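PDB 3GO9: insulinase family protease from Yersinia pestis, which is predicted to belong to the M16 (insulinase) family of peptidases, though its own activity has not been established. Local coordinates for residues A[21-24]-A[25-28]; A[283-286]-A[287-290]; A[369-372]-A[373-377]; A[409-412]-A[413-417]. All coordinates share one frame; numbering follows the deposited sequence.

From the N terminus the chain meets the four contacts in series; each is local, within one turn or helix, so none closes a long loop and none nests in or crosses another. Contact 1 is the turn leading into strand 26-30, at the edge of the seven-stranded sheet. Contact 2 opens helix 283-309, contact 3 ends helix 362-377 and contact 4 lies in helix 408-421. The last is the common neighbour: it packs on contact 2 through W290 and L414, on contact 3 through R415 and L376, and reaches contact 1 through Q21 and Q410. Helices 283-309, 362-377 and 408-421 thus meet, with the lead-in to the first sheet resting on the third.

Contact 1 of 4, residues A[21-24]-A[25-28]; sequences QPDP and AWQQ
D23 reaches forward past P24 to A25 and W26. From CB, its CG stands anti to the backbone N (chi1 -180°), which swings the carboxylate round toward A25. D23 CG lies 3.8 Å from A25 CB. Beyond it, OD1 accepts the backbone N-H of A25, with 3.0 Å between D23 OD1 and A25 N; the donor comes from above the carboxylate plane, 55° out of it. A25 CB rests against the same oxygen, 3.3 Å from D23 OD1. The other oxygen turns to the indole: D23 OD2 sits near the plane of the W26 ring at its edge, 4.3 Å from W26 CD1. A water (water 1) completes this side, donating to D23 OD2 at 2.7 Å and weakly accepting from W26 NE1.

The backbone itself closes a type I beta turn, W26 N to D23 O at 3.2 Å. The aspartate's bond to the N-H two residues on adds an Asx turn to it. The chain then enters strand 26-30, whose Q27 pairs with L39 of strand 36-41, and the W26 ring takes a cation-pi contact from R395. Both carboxylate oxygens of D23 receive hydrogens, from A25 N and from water, which would probably favour an ionised D23, although D405 nearby might work against it.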
loop_
_atom_site.group_PDB
_atom_site.type_symbol
_atom_site.label_atom_id
_atom_site.label_comp_id
_atom_site.label_asym_id
_atom_site.label_seq_id
_atom_site.Cartn_x
_atom_site.Cartn_y
_atom_site.Cartn_z
ATOM N N GLN A 21 -17.590 0.381 -13.667
ATOM C CA GLN A 21 -17.061 -0.633 -14.559
ATOM C C GLN A 21 -15.644 -1.003 -14.115
ATOM O O GLN A 21 -14.735 -0.194 -14.243
ATOM C CB GLN A 21 -16.941 -0.057 -15.995
ATOM C CG GLN A 21 -18.224 0.318 -16.694
ATOM C CD GLN A 21 -17.955 1.016 -18.026
ATOM O OE1 GLN A 21 -16.908 0.788 -18.656
ATOM N NE2 GLN A 21 -18.880 1.898 -18.444
ATOM N N PRO A 22 -15.434 -2.221 -13.659
ATOM C CA PRO A 22 -14.046 -2.676 -13.480
ATOM C C PRO A 22 -13.255 -2.542 -14.741
ATOM O O PRO A 22 -13.789 -2.702 -15.817
ATOM C CB PRO A 22 -14.192 -4.157 -13.095
ATOM C CG PRO A 22 -15.629 -4.226 -12.463
ATOM C CD PRO A 22 -16.409 -3.297 -13.347
ATOM N N ASP A 23 -11.968 -2.231 -14.650
ATOM C CA ASP A 23 -11.212 -1.954 -15.854
ATOM C C ASP A 23 -11.047 -3.256 -16.645
ATOM O O ASP A 23 -10.424 -4.183 -16.151
ATOM C CB ASP A 23 -9.844 -1.389 -15.443
ATOM C CG ASP A 23 -8.964 -1.049 -16.624
ATOM O OD1 ASP A 23 -9.375 -1.253 -17.781
ATOM O OD2 ASP A 23 -7.852 -0.533 -16.395
ATOM N N PRO A 24 -11.609 -3.356 -17.858
ATOM C CA PRO A 24 -11.577 -4.608 -18.606
ATOM C C PRO A 24 -10.182 -4.895 -19.172
ATOM O O PRO A 24 -9.927 -6.017 -19.584
ATOM C CB PRO A 24 -12.608 -4.362 -19.739
ATOM C CG PRO A 24 -12.565 -2.949 -19.958
ATOM C CD PRO A 24 -12.361 -2.316 -18.594
ATOM N N ALA A 25 -9.269 -3.932 -19.106
ATOM C CA ALA A 25 -7.892 -4.181 -19.498
ATOM C C ALA A 25 -7.240 -5.282 -18.629
ATOM O O ALA A 25 -6.316 -5.980 -19.106
ATOM C CB ALA A 25 -7.102 -2.935 -19.414
ATOM N N TRP A 26 -7.697 -5.437 -17.388
ATOM C CA TRP A 26 -7.213 -6.482 -16.481
ATOM C C TRP A 26 -8.001 -7.750 -16.694
ATOM O O TRP A 26 -9.147 -7.840 -16.165
ATOM C CB TRP A 26 -7.278 -6.053 -15.023
ATOM C CG TRP A 26 -6.119 -5.239 -14.593
ATOM C CD1 TRP A 26 -6.029 -3.907 -14.529
ATOM C CD2 TRP A 26 -4.877 -5.746 -14.177
ATOM N NE1 TRP A 26 -4.819 -3.524 -14.073
ATOM C CE2 TRP A 26 -4.059 -4.652 -13.868
ATOM C CE3 TRP A 26 -4.368 -7.041 -14.054
ATOM C CZ2 TRP A 26 -2.783 -4.797 -13.418
ATOM C CZ3 TRP A 26 -3.089 -7.193 -13.583
ATOM C CH2 TRP A 26 -2.299 -6.065 -13.270
ATOM N N GLN A 27 -7.412 -8.685 -17.465
ATOM C CA GLN A 27 -7.941 -9.995 -17.763
ATOM C C GLN A 27 -7.798 -10.854 -16.533
ATOM O O GLN A 27 -6.761 -10.841 -15.880
ATOM C CB GLN A 27 -7.205 -10.682 -18.894
ATOM C CG GLN A 27 -7.023 -9.809 -20.160
ATOM C CD GLN A 27 -6.173 -10.453 -21.211
ATOM O OE1 GLN A 27 -5.268 -9.809 -21.768
ATOM N NE2 GLN A 27 -6.437 -11.738 -21.492
ATOM N N GLN A 28 -8.827 -11.602 -16.210
ATOM C CA GLN A 28 -8.741 -12.434 -15.001
ATOM C C GLN A 28 -9.239 -13.826 -15.243
ATOM O O GLN A 28 -10.080 -14.080 -16.110
ATOM C CB GLN A 28 -9.559 -11.808 -13.920
ATOM C CG GLN A 28 -9.217 -10.320 -13.671
ATOM C CD GLN A 28 -10.016 -9.734 -12.575
ATOM O OE1 GLN A 28 -9.525 -9.522 -11.477
ATOM N NE2 GLN A 28 -11.276 -9.441 -12.865
HETATM O O HOH W 1 -6.121 -0.600 -14.306
HETATM O O HOH W 2 -11.033 -6.695 -15.123
#

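Contact 2 of 4, residues A[283-286]-A[287-290]; sequences SMAL and SRYW
Water 3 is gripped by two serines one helical turn apart, lying 2.8 Å from S283 OG and 2.9 Å from S287 OG. The same two residues are also joined through the backbone: S283 O receives the N-H of S287 at 2.9 Å from S287 N, a nearly straight bond of 164°.

Three residues on, L286 leans on W290. With its CG anti to the backbone N (chi1 -179°), the leucine runs forward along the helix and lays its branched end over one face of the indole. L286 CG stands 3.8 Å from the centroid of the six-membered ring, almost on its normal, a CH-pi contact. The two methyls divide the face: L286 CD1 lies 3.6 Å from W290 CE2, toward the rim, while L286 CD2 lies 3.6 Å from W290 CH2 at the far end.

R288 folds back the other way. A bend at chi3 (-57°) turns the guanidinium over the preceding turn, one face against A285 CA, and R288 NH2 comes within 3.6 Å of A285 CB. R288 NH1 approaches M284, a selenomethionine in this crystal. Y289 points its hydroxyl to a PEG molecule, probably from the crystallisation liquor.

W290 is buried against helix 408-421: Y411 meets it edge-to-face, R415 makes a cation-pi contact and L414 packs beside it. The whole is the opening turns of an alpha-helix, with a leucine-aromatic pair four residues apart on the face where helix 283-309 packs on helix 408-421.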
loop_
_atom_site.group_PDB
_atom_site.type_symbol
_atom_site.label_atom_id
_atom_site.label_comp_id
_atom_site.label_asym_id
_atom_site.label_seq_id
_atom_site.Cartn_x
_atom_site.Cartn_y
_atom_site.Cartn_z
ATOM N N SER A 283 -21.021 4.978 -7.719
ATOM C CA SER A 283 -20.619 6.281 -8.232
ATOM C C SER A 283 -20.786 7.377 -7.172
ATOM O O SER A 283 -19.993 8.326 -7.121
ATOM C CB SER A 283 -21.415 6.625 -9.493
ATOM O OG SER A 283 -21.000 7.881 -10.042
HETATM N N MSE A 284 -21.810 7.240 -6.342
HETATM C CA MSE A 284 -22.105 8.252 -5.318
HETATM C C MSE A 284 -21.004 8.252 -4.272
HETATM O O MSE A 284 -20.535 9.341 -3.848
HETATM C CB MSE A 284 -23.482 7.984 -4.686
HETATM C CG MSE A 284 -24.609 8.004 -5.723
HETATM SE SE MSE A 284 -24.909 6.295 -6.707
HETATM C CE MSE A 284 -25.747 5.271 -5.252
ATOM N N ALA A 285 -20.583 7.053 -3.868
ATOM C CA ALA A 285 -19.483 6.874 -2.921
ATOM C C ALA A 285 -18.221 7.395 -3.548
ATOM O O ALA A 285 -17.354 7.958 -2.863
ATOM C CB ALA A 285 -19.284 5.422 -2.547
ATOM N N LEU A 286 -18.074 7.172 -4.859
ATOM C CA LEU A 286 -16.870 7.666 -5.530
ATOM C C LEU A 286 -16.790 9.206 -5.440
ATOM O O LEU A 286 -15.725 9.775 -5.132
ATOM C CB LEU A 286 -16.849 7.206 -7.007
ATOM C CG LEU A 286 -15.624 7.657 -7.793
ATOM C CD1 LEU A 286 -14.243 7.225 -7.202
ATOM C CD2 LEU A 286 -15.722 7.127 -9.252
ATOM N N SER A 287 -17.898 9.861 -5.755
ATOM C CA SER A 287 -17.976 11.297 -5.678
ATOM C C SER A 287 -17.691 11.832 -4.259
ATOM O O SER A 287 -16.982 12.850 -4.089
ATOM C CB SER A 287 -19.367 11.736 -6.119
ATOM O OG SER A 287 -19.425 11.564 -7.514
ATOM N N ARG A 288 -18.254 11.168 -3.275
ATOM C CA ARG A 288 -17.999 11.566 -1.863
ATOM C C ARG A 288 -16.526 11.433 -1.520
ATOM O O ARG A 288 -15.943 12.306 -0.862
ATOM C CB ARG A 288 -18.842 10.772 -0.869
ATOM C CG ARG A 288 -20.333 10.964 -0.992
ATOM C CD ARG A 288 -21.106 10.370 0.191
ATOM N NE ARG A 288 -20.862 8.938 0.407
ATOM C CZ ARG A 288 -21.581 7.932 -0.112
ATOM N NH1 ARG A 288 -22.604 8.174 -0.916
ATOM N NH2 ARG A 288 -21.258 6.667 0.190
ATOM N N TYR A 289 -15.890 10.343 -1.957
ATOM C CA TYR A 289 -14.449 10.123 -1.755
ATOM C C TYR A 289 -13.662 11.238 -2.431
ATOM O O TYR A 289 -12.753 11.832 -1.827
ATOM C CB TYR A 289 -13.969 8.723 -2.252
ATOM C CG TYR A 289 -12.476 8.606 -2.324
ATOM C CD1 TYR A 289 -11.713 8.535 -1.162
ATOM C CD2 TYR A 289 -11.789 8.702 -3.533
ATOM C CE1 TYR A 289 -10.383 8.492 -1.180
ATOM C CE2 TYR A 289 -10.428 8.618 -3.562
ATOM C CZ TYR A 289 -9.706 8.532 -2.382
ATOM O OH TYR A 289 -8.316 8.495 -2.451
ATOM N N TRP A 290 -14.022 11.557 -3.674
ATOM C CA TRP A 290 -13.238 12.535 -4.396
ATOM C C TRP A 290 -13.353 13.924 -3.753
ATOM O O TRP A 290 -12.374 14.695 -3.767
ATOM C CB TRP A 290 -13.635 12.616 -5.861
ATOM C CG TRP A 290 -13.034 11.538 -6.749
ATOM C CD1 TRP A 290 -11.874 10.839 -6.531
ATOM C CD2 TRP A 290 -13.508 11.116 -8.038
ATOM N NE1 TRP A 290 -11.599 10.018 -7.617
ATOM C CE2 TRP A 290 -12.594 10.182 -8.544
ATOM C CE3 TRP A 290 -14.598 11.450 -8.810
ATOM C CZ2 TRP A 290 -12.781 9.567 -9.817
ATOM C CZ3 TRP A 290 -14.779 10.853 -10.044
ATOM C CH2 TRP A 290 -13.894 9.929 -10.527
HETATM O O HOH W 3 -18.881 9.700 -9.667
#

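Contact 3 of 4, residues A[369-372]-A[373-377]; sequences MTQK and NDQLS
K372 is the buried lysine of this turn, and Q375, at the exposed border, takes its ammonium. The lysine is coiled, bent at both chi2 and chi3, and comes back to the glutamine three residues on: K372 NZ gives a hydrogen to Q375 OE1 at 2.7 Å, tilted 21° from the plane of that carbonyl. The same nitrogen forms a salt bridge with E297 of helix 283-309, so the ammonium of this buried lysine has both an anion and an amide oxygen as partners. The bond fixes which way the Q375 amide is turned, leaving its nitrogen toward Q371. There the two glutamines lie side by side and point the same way, their amide planes 30° apart, and Q375 NE2 touches Q371 CG at 3.2 Å. Along the backbone, Q375 N binds Q371 O at 3.0 Å.

These are the closing turns of helix 362-377, an alpha-helix held by regular bonds between residues four apart and packed against both helices 283-309 and 408-421. The tight part lies here: buried M369 (selenomethionine) and K372 face L294 of the first, while buried L376 packs on R415 and Q416 of the second. N373 sends its OD1 to Q416 NE2, and its own ND2 adds a weak bond to M369 O at 3.2 Å.

Toward solvent the packing is looser. T370 turns its hydroxyl back to D366 O. D374 directs its carboxylate away along the helix to a salt bridge with K378. S377, exposed near the helix end, folds its OG onto D374 O at 2.6 Å, on a lone pair in the carbonyl plane.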
loop_
_atom_site.group_PDB
_atom_site.type_symbol
_atom_site.label_atom_id
_atom_site.label_comp_id
_atom_site.label_asym_id
_atom_site.label_seq_id
_atom_site.Cartn_x
_atom_site.Cartn_y
_atom_site.Cartn_z
HETATM N N MSE A 369 -9.032 24.312 -9.369
HETATM C CA MSE A 369 -9.807 23.565 -10.334
HETATM C C MSE A 369 -9.176 23.600 -11.734
HETATM O O MSE A 369 -9.223 22.613 -12.442
HETATM C CB MSE A 369 -11.272 24.021 -10.295
HETATM C CG MSE A 369 -11.835 23.992 -8.848
HETATM SE SE MSE A 369 -11.727 22.195 -8.091
HETATM C CE MSE A 369 -13.249 21.773 -9.233
ATOM N N THR A 370 -8.552 24.720 -12.120
ATOM C CA THR A 370 -7.775 24.741 -13.377
ATOM C C THR A 370 -6.677 23.651 -13.357
ATOM O O THR A 370 -6.449 22.919 -14.349
ATOM C CB THR A 370 -7.175 26.172 -13.609
ATOM O OG1 THR A 370 -8.253 27.093 -13.775
ATOM C CG2 THR A 370 -6.279 26.240 -14.835
ATOM N N GLN A 371 -6.016 23.539 -12.211
ATOM C CA GLN A 371 -4.951 22.582 -12.019
ATOM C C GLN A 371 -5.492 21.151 -12.082
ATOM O O GLN A 371 -4.929 20.263 -12.737
ATOM C CB GLN A 371 -4.248 22.866 -10.686
ATOM C CG GLN A 371 -3.287 21.785 -10.125
ATOM C CD GLN A 371 -2.699 22.181 -8.737
ATOM O OE1 GLN A 371 -2.592 21.341 -7.820
ATOM N NE2 GLN A 371 -2.334 23.465 -8.587
ATOM N N LYS A 372 -6.626 20.907 -11.446
ATOM C CA LYS A 372 -7.138 19.517 -11.450
ATOM C C LYS A 372 -7.665 19.144 -12.830
ATOM O O LYS A 372 -7.551 18.009 -13.276
ATOM C CB LYS A 372 -8.246 19.357 -10.382
ATOM C CG LYS A 372 -7.821 19.584 -8.923
ATOM C CD LYS A 372 -6.530 18.894 -8.472
ATOM C CE LYS A 372 -6.627 17.409 -8.507
ATOM N NZ LYS A 372 -5.338 16.820 -8.052
ATOM N N ASN A 373 -8.232 20.120 -13.521
ATOM C CA ASN A 373 -8.687 19.919 -14.896
ATOM C C ASN A 373 -7.506 19.665 -15.834
ATOM O O ASN A 373 -7.577 18.813 -16.740
ATOM C CB ASN A 373 -9.552 21.108 -15.383
ATOM C CG ASN A 373 -11.062 20.909 -15.063
ATOM O OD1 ASN A 373 -11.670 19.893 -15.451
ATOM N ND2 ASN A 373 -11.652 21.874 -14.365
ATOM N N ASP A 374 -6.398 20.359 -15.574
ATOM C CA ASP A 374 -5.170 20.110 -16.342
ATOM C C ASP A 374 -4.687 18.670 -16.174
ATOM O O ASP A 374 -4.428 17.964 -17.144
ATOM C CB ASP A 374 -4.058 21.075 -15.916
ATOM C CG ASP A 374 -2.813 20.949 -16.809
ATOM O OD1 ASP A 374 -2.962 21.130 -18.037
ATOM O OD2 ASP A 374 -1.723 20.663 -16.281
ATOM N N GLN A 375 -4.601 18.236 -14.932
ATOM C CA GLN A 375 -4.193 16.870 -14.627
ATOM C C GLN A 375 -5.076 15.836 -15.276
ATOM O O GLN A 375 -4.587 14.875 -15.824
ATOM C CB GLN A 375 -4.165 16.656 -13.146
ATOM C CG GLN A 375 -3.240 17.632 -12.424
ATOM C CD GLN A 375 -3.436 17.590 -10.920
ATOM O OE1 GLN A 375 -4.054 16.664 -10.384
ATOM N NE2 GLN A 375 -2.897 18.588 -10.230
ATOM N N LEU A 376 -6.394 16.049 -15.277
ATOM C CA LEU A 376 -7.284 15.133 -15.958
ATOM C C LEU A 376 -7.056 15.131 -17.460
ATOM O O LEU A 376 -7.146 14.094 -18.102
ATOM C CB LEU A 376 -8.747 15.470 -15.638
ATOM C CG LEU A 376 -9.800 14.572 -16.273
ATOM C CD1 LEU A 376 -9.641 13.127 -15.850
ATOM C CD2 LEU A 376 -11.186 15.113 -15.901
ATOM N N SER A 377 -6.730 16.285 -18.030
ATOM C CA SER A 377 -6.540 16.355 -19.484
ATOM C C SER A 377 -5.311 15.509 -19.867
ATOM O O SER A 377 -5.226 15.014 -20.999
ATOM C CB SER A 377 -6.411 17.809 -19.958
ATOM O OG SER A 377 -5.137 18.385 -19.639
#

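Contact 4 of 4, residues A[409-412]-A[413-417]; sequences EQYQ and KLRQA. With ZN (zinc ion), chain F.
Y411 and R415 both carry CG anti to the backbone N (chi1 176° and -177°) and, one helical turn apart, their side chains point the same way and run alongside each other. The arginine then bends at chi2 and is extended beyond. Its aliphatic part lines the tyrosine: R415 CB sits 3.9 Å from Y411 CE2, and R415 CD lies 3.8 Å from Y411 OH. Ring and guanidinium planes are 22° apart, and the phenol oxygen approaches the guanidinium obliquely.

A second pair, Q410 and L414, lies side by side on another flank of the helix, with L414 CD1 at 3.7 Å from Q410 CG. The amide beyond has partners at both ends: Q410 OE1 accepts from Q21 N, and Q410 NE2 gives to A19 O and E18. K413 reaches E18 too, through a salt bridge from its NZ. Helix 408-421 is a regular alpha-helix here, L414 N meeting Q410 O at 2.8 Å almost straight; its Q410 and K413 bond to residues 18-21 along one flank, while Y411, R415 and Q416 cover L376 of helix 362-377.

On the exposed side, E409 turns its carboxylate away from the next turn to a zinc ion. The chelation is uneven: E409 OE1 is 2.1 Å from the zinc and E409 OE2 2.6 Å, with a water also bound.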
loop_
_atom_site.group_PDB
_atom_site.type_symbol
_atom_site.label_atom_id
_atom_site.label_comp_id
_atom_site.label_asym_id
_atom_site.label_seq_id
_atom_site.Cartn_x
_atom_site.Cartn_y
_atom_site.Cartn_z
ATOM N N GLU A 409 -11.890 5.167 -19.459
ATOM C CA GLU A 409 -12.839 6.066 -20.073
ATOM C C GLU A 409 -13.944 6.441 -19.091
ATOM O O GLU A 409 -14.413 7.596 -19.125
ATOM C CB GLU A 409 -13.452 5.509 -21.342
ATOM C CG GLU A 409 -12.468 5.407 -22.468
ATOM C CD GLU A 409 -13.054 4.644 -23.601
ATOM O OE1 GLU A 409 -13.289 3.430 -23.413
ATOM O OE2 GLU A 409 -13.324 5.249 -24.628
ATOM N N GLN A 410 -14.340 5.500 -18.238
ATOM C CA GLN A 410 -15.374 5.844 -17.235
ATOM C C GLN A 410 -14.800 6.805 -16.213
ATOM O O GLN A 410 -15.449 7.787 -15.858
ATOM C CB GLN A 410 -15.914 4.626 -16.531
ATOM C CG GLN A 410 -17.137 4.977 -15.639
ATOM C CD GLN A 410 -17.687 3.773 -14.943
ATOM O OE1 GLN A 410 -16.931 3.044 -14.327
ATOM N NE2 GLN A 410 -19.038 3.537 -15.065
ATOM N N TYR A 411 -13.540 6.589 -15.829
ATOM C CA TYR A 411 -12.876 7.454 -14.917
ATOM C C TYR A 411 -12.894 8.859 -15.498
ATOM O O TYR A 411 -13.254 9.816 -14.843
ATOM C CB TYR A 411 -11.451 6.996 -14.652
ATOM C CG TYR A 411 -10.680 7.932 -13.769
ATOM C CD1 TYR A 411 -10.509 7.676 -12.436
ATOM C CD2 TYR A 411 -10.119 9.094 -14.297
ATOM C CE1 TYR A 411 -9.774 8.578 -11.627
ATOM C CE2 TYR A 411 -9.418 9.982 -13.503
ATOM C CZ TYR A 411 -9.268 9.725 -12.176
ATOM O OH TYR A 411 -8.550 10.641 -11.418
ATOM N N GLN A 412 -12.504 8.989 -16.762
ATOM C CA GLN A 412 -12.393 10.319 -17.347
ATOM C C GLN A 412 -13.744 11.068 -17.312
ATOM O O GLN A 412 -13.824 12.254 -16.963
ATOM C CB GLN A 412 -11.882 10.142 -18.770
ATOM C CG GLN A 412 -11.646 11.401 -19.503
ATOM C CD GLN A 412 -11.121 11.093 -20.916
ATOM O OE1 GLN A 412 -10.190 11.726 -21.393
ATOM N NE2 GLN A 412 -11.701 10.076 -21.557
ATOM N N LYS A 413 -14.813 10.365 -17.655
ATOM C CA LYS A 413 -16.122 10.911 -17.669
ATOM C C LYS A 413 -16.605 11.279 -16.249
ATOM O O LYS A 413 -17.097 12.394 -15.996
ATOM C CB LYS A 413 -17.094 9.931 -18.314
ATOM C CG LYS A 413 -18.521 10.363 -18.345
ATOM C CD LYS A 413 -19.409 9.288 -18.873
ATOM C CE LYS A 413 -19.584 8.147 -17.919
ATOM N NZ LYS A 413 -20.240 7.000 -18.614
ATOM N N LEU A 414 -16.503 10.328 -15.332
ATOM C CA LEU A 414 -16.952 10.604 -13.965
ATOM C C LEU A 414 -16.135 11.707 -13.285
ATOM O O LEU A 414 -16.697 12.561 -12.578
ATOM C CB LEU A 414 -16.959 9.313 -13.151
ATOM C CG LEU A 414 -17.984 8.259 -13.598
ATOM C CD1 LEU A 414 -17.892 6.977 -12.665
ATOM C CD2 LEU A 414 -19.410 8.736 -13.551
ATOM N N ARG A 415 -14.815 11.716 -13.490
ATOM C CA ARG A 415 -13.930 12.719 -12.883
ATOM C C ARG A 415 -14.227 14.099 -13.489
ATOM O O ARG A 415 -14.297 15.103 -12.761
ATOM C CB ARG A 415 -12.453 12.363 -13.140
ATOM C CG ARG A 415 -11.444 13.340 -12.477
ATOM C CD ARG A 415 -11.403 13.180 -11.040
ATOM N NE ARG A 415 -10.409 14.070 -10.475
ATOM C CZ ARG A 415 -10.186 14.232 -9.177
ATOM N NH1 ARG A 415 -10.892 13.596 -8.253
ATOM N NH2 ARG A 415 -9.224 15.052 -8.803
ATOM N N GLN A 416 -14.410 14.162 -14.814
ATOM C CA GLN A 416 -14.826 15.435 -15.433
ATOM C C GLN A 416 -16.120 15.948 -14.805
ATOM O O GLN A 416 -16.284 17.136 -14.551
ATOM C CB GLN A 416 -15.000 15.374 -16.955
ATOM C CG GLN A 416 -15.158 16.758 -17.609
ATOM C CD GLN A 416 -13.951 17.701 -17.301
ATOM O OE1 GLN A 416 -12.870 17.537 -17.874
ATOM N NE2 GLN A 416 -14.130 18.640 -16.369
ATOM N N ALA A 417 -17.095 15.086 -14.627
ATOM C CA ALA A 417 -18.364 15.539 -14.092
ATOM C C ALA A 417 -18.202 16.003 -12.654
ATOM O O ALA A 417 -18.822 17.016 -12.255
ATOM C CB ALA A 417 -19.416 14.446 -14.206
HETATM ZN ZN ZN F . -13.890 2.860 -25.385
HETATM O O HOH W 4 -12.090 2.715 -25.674
#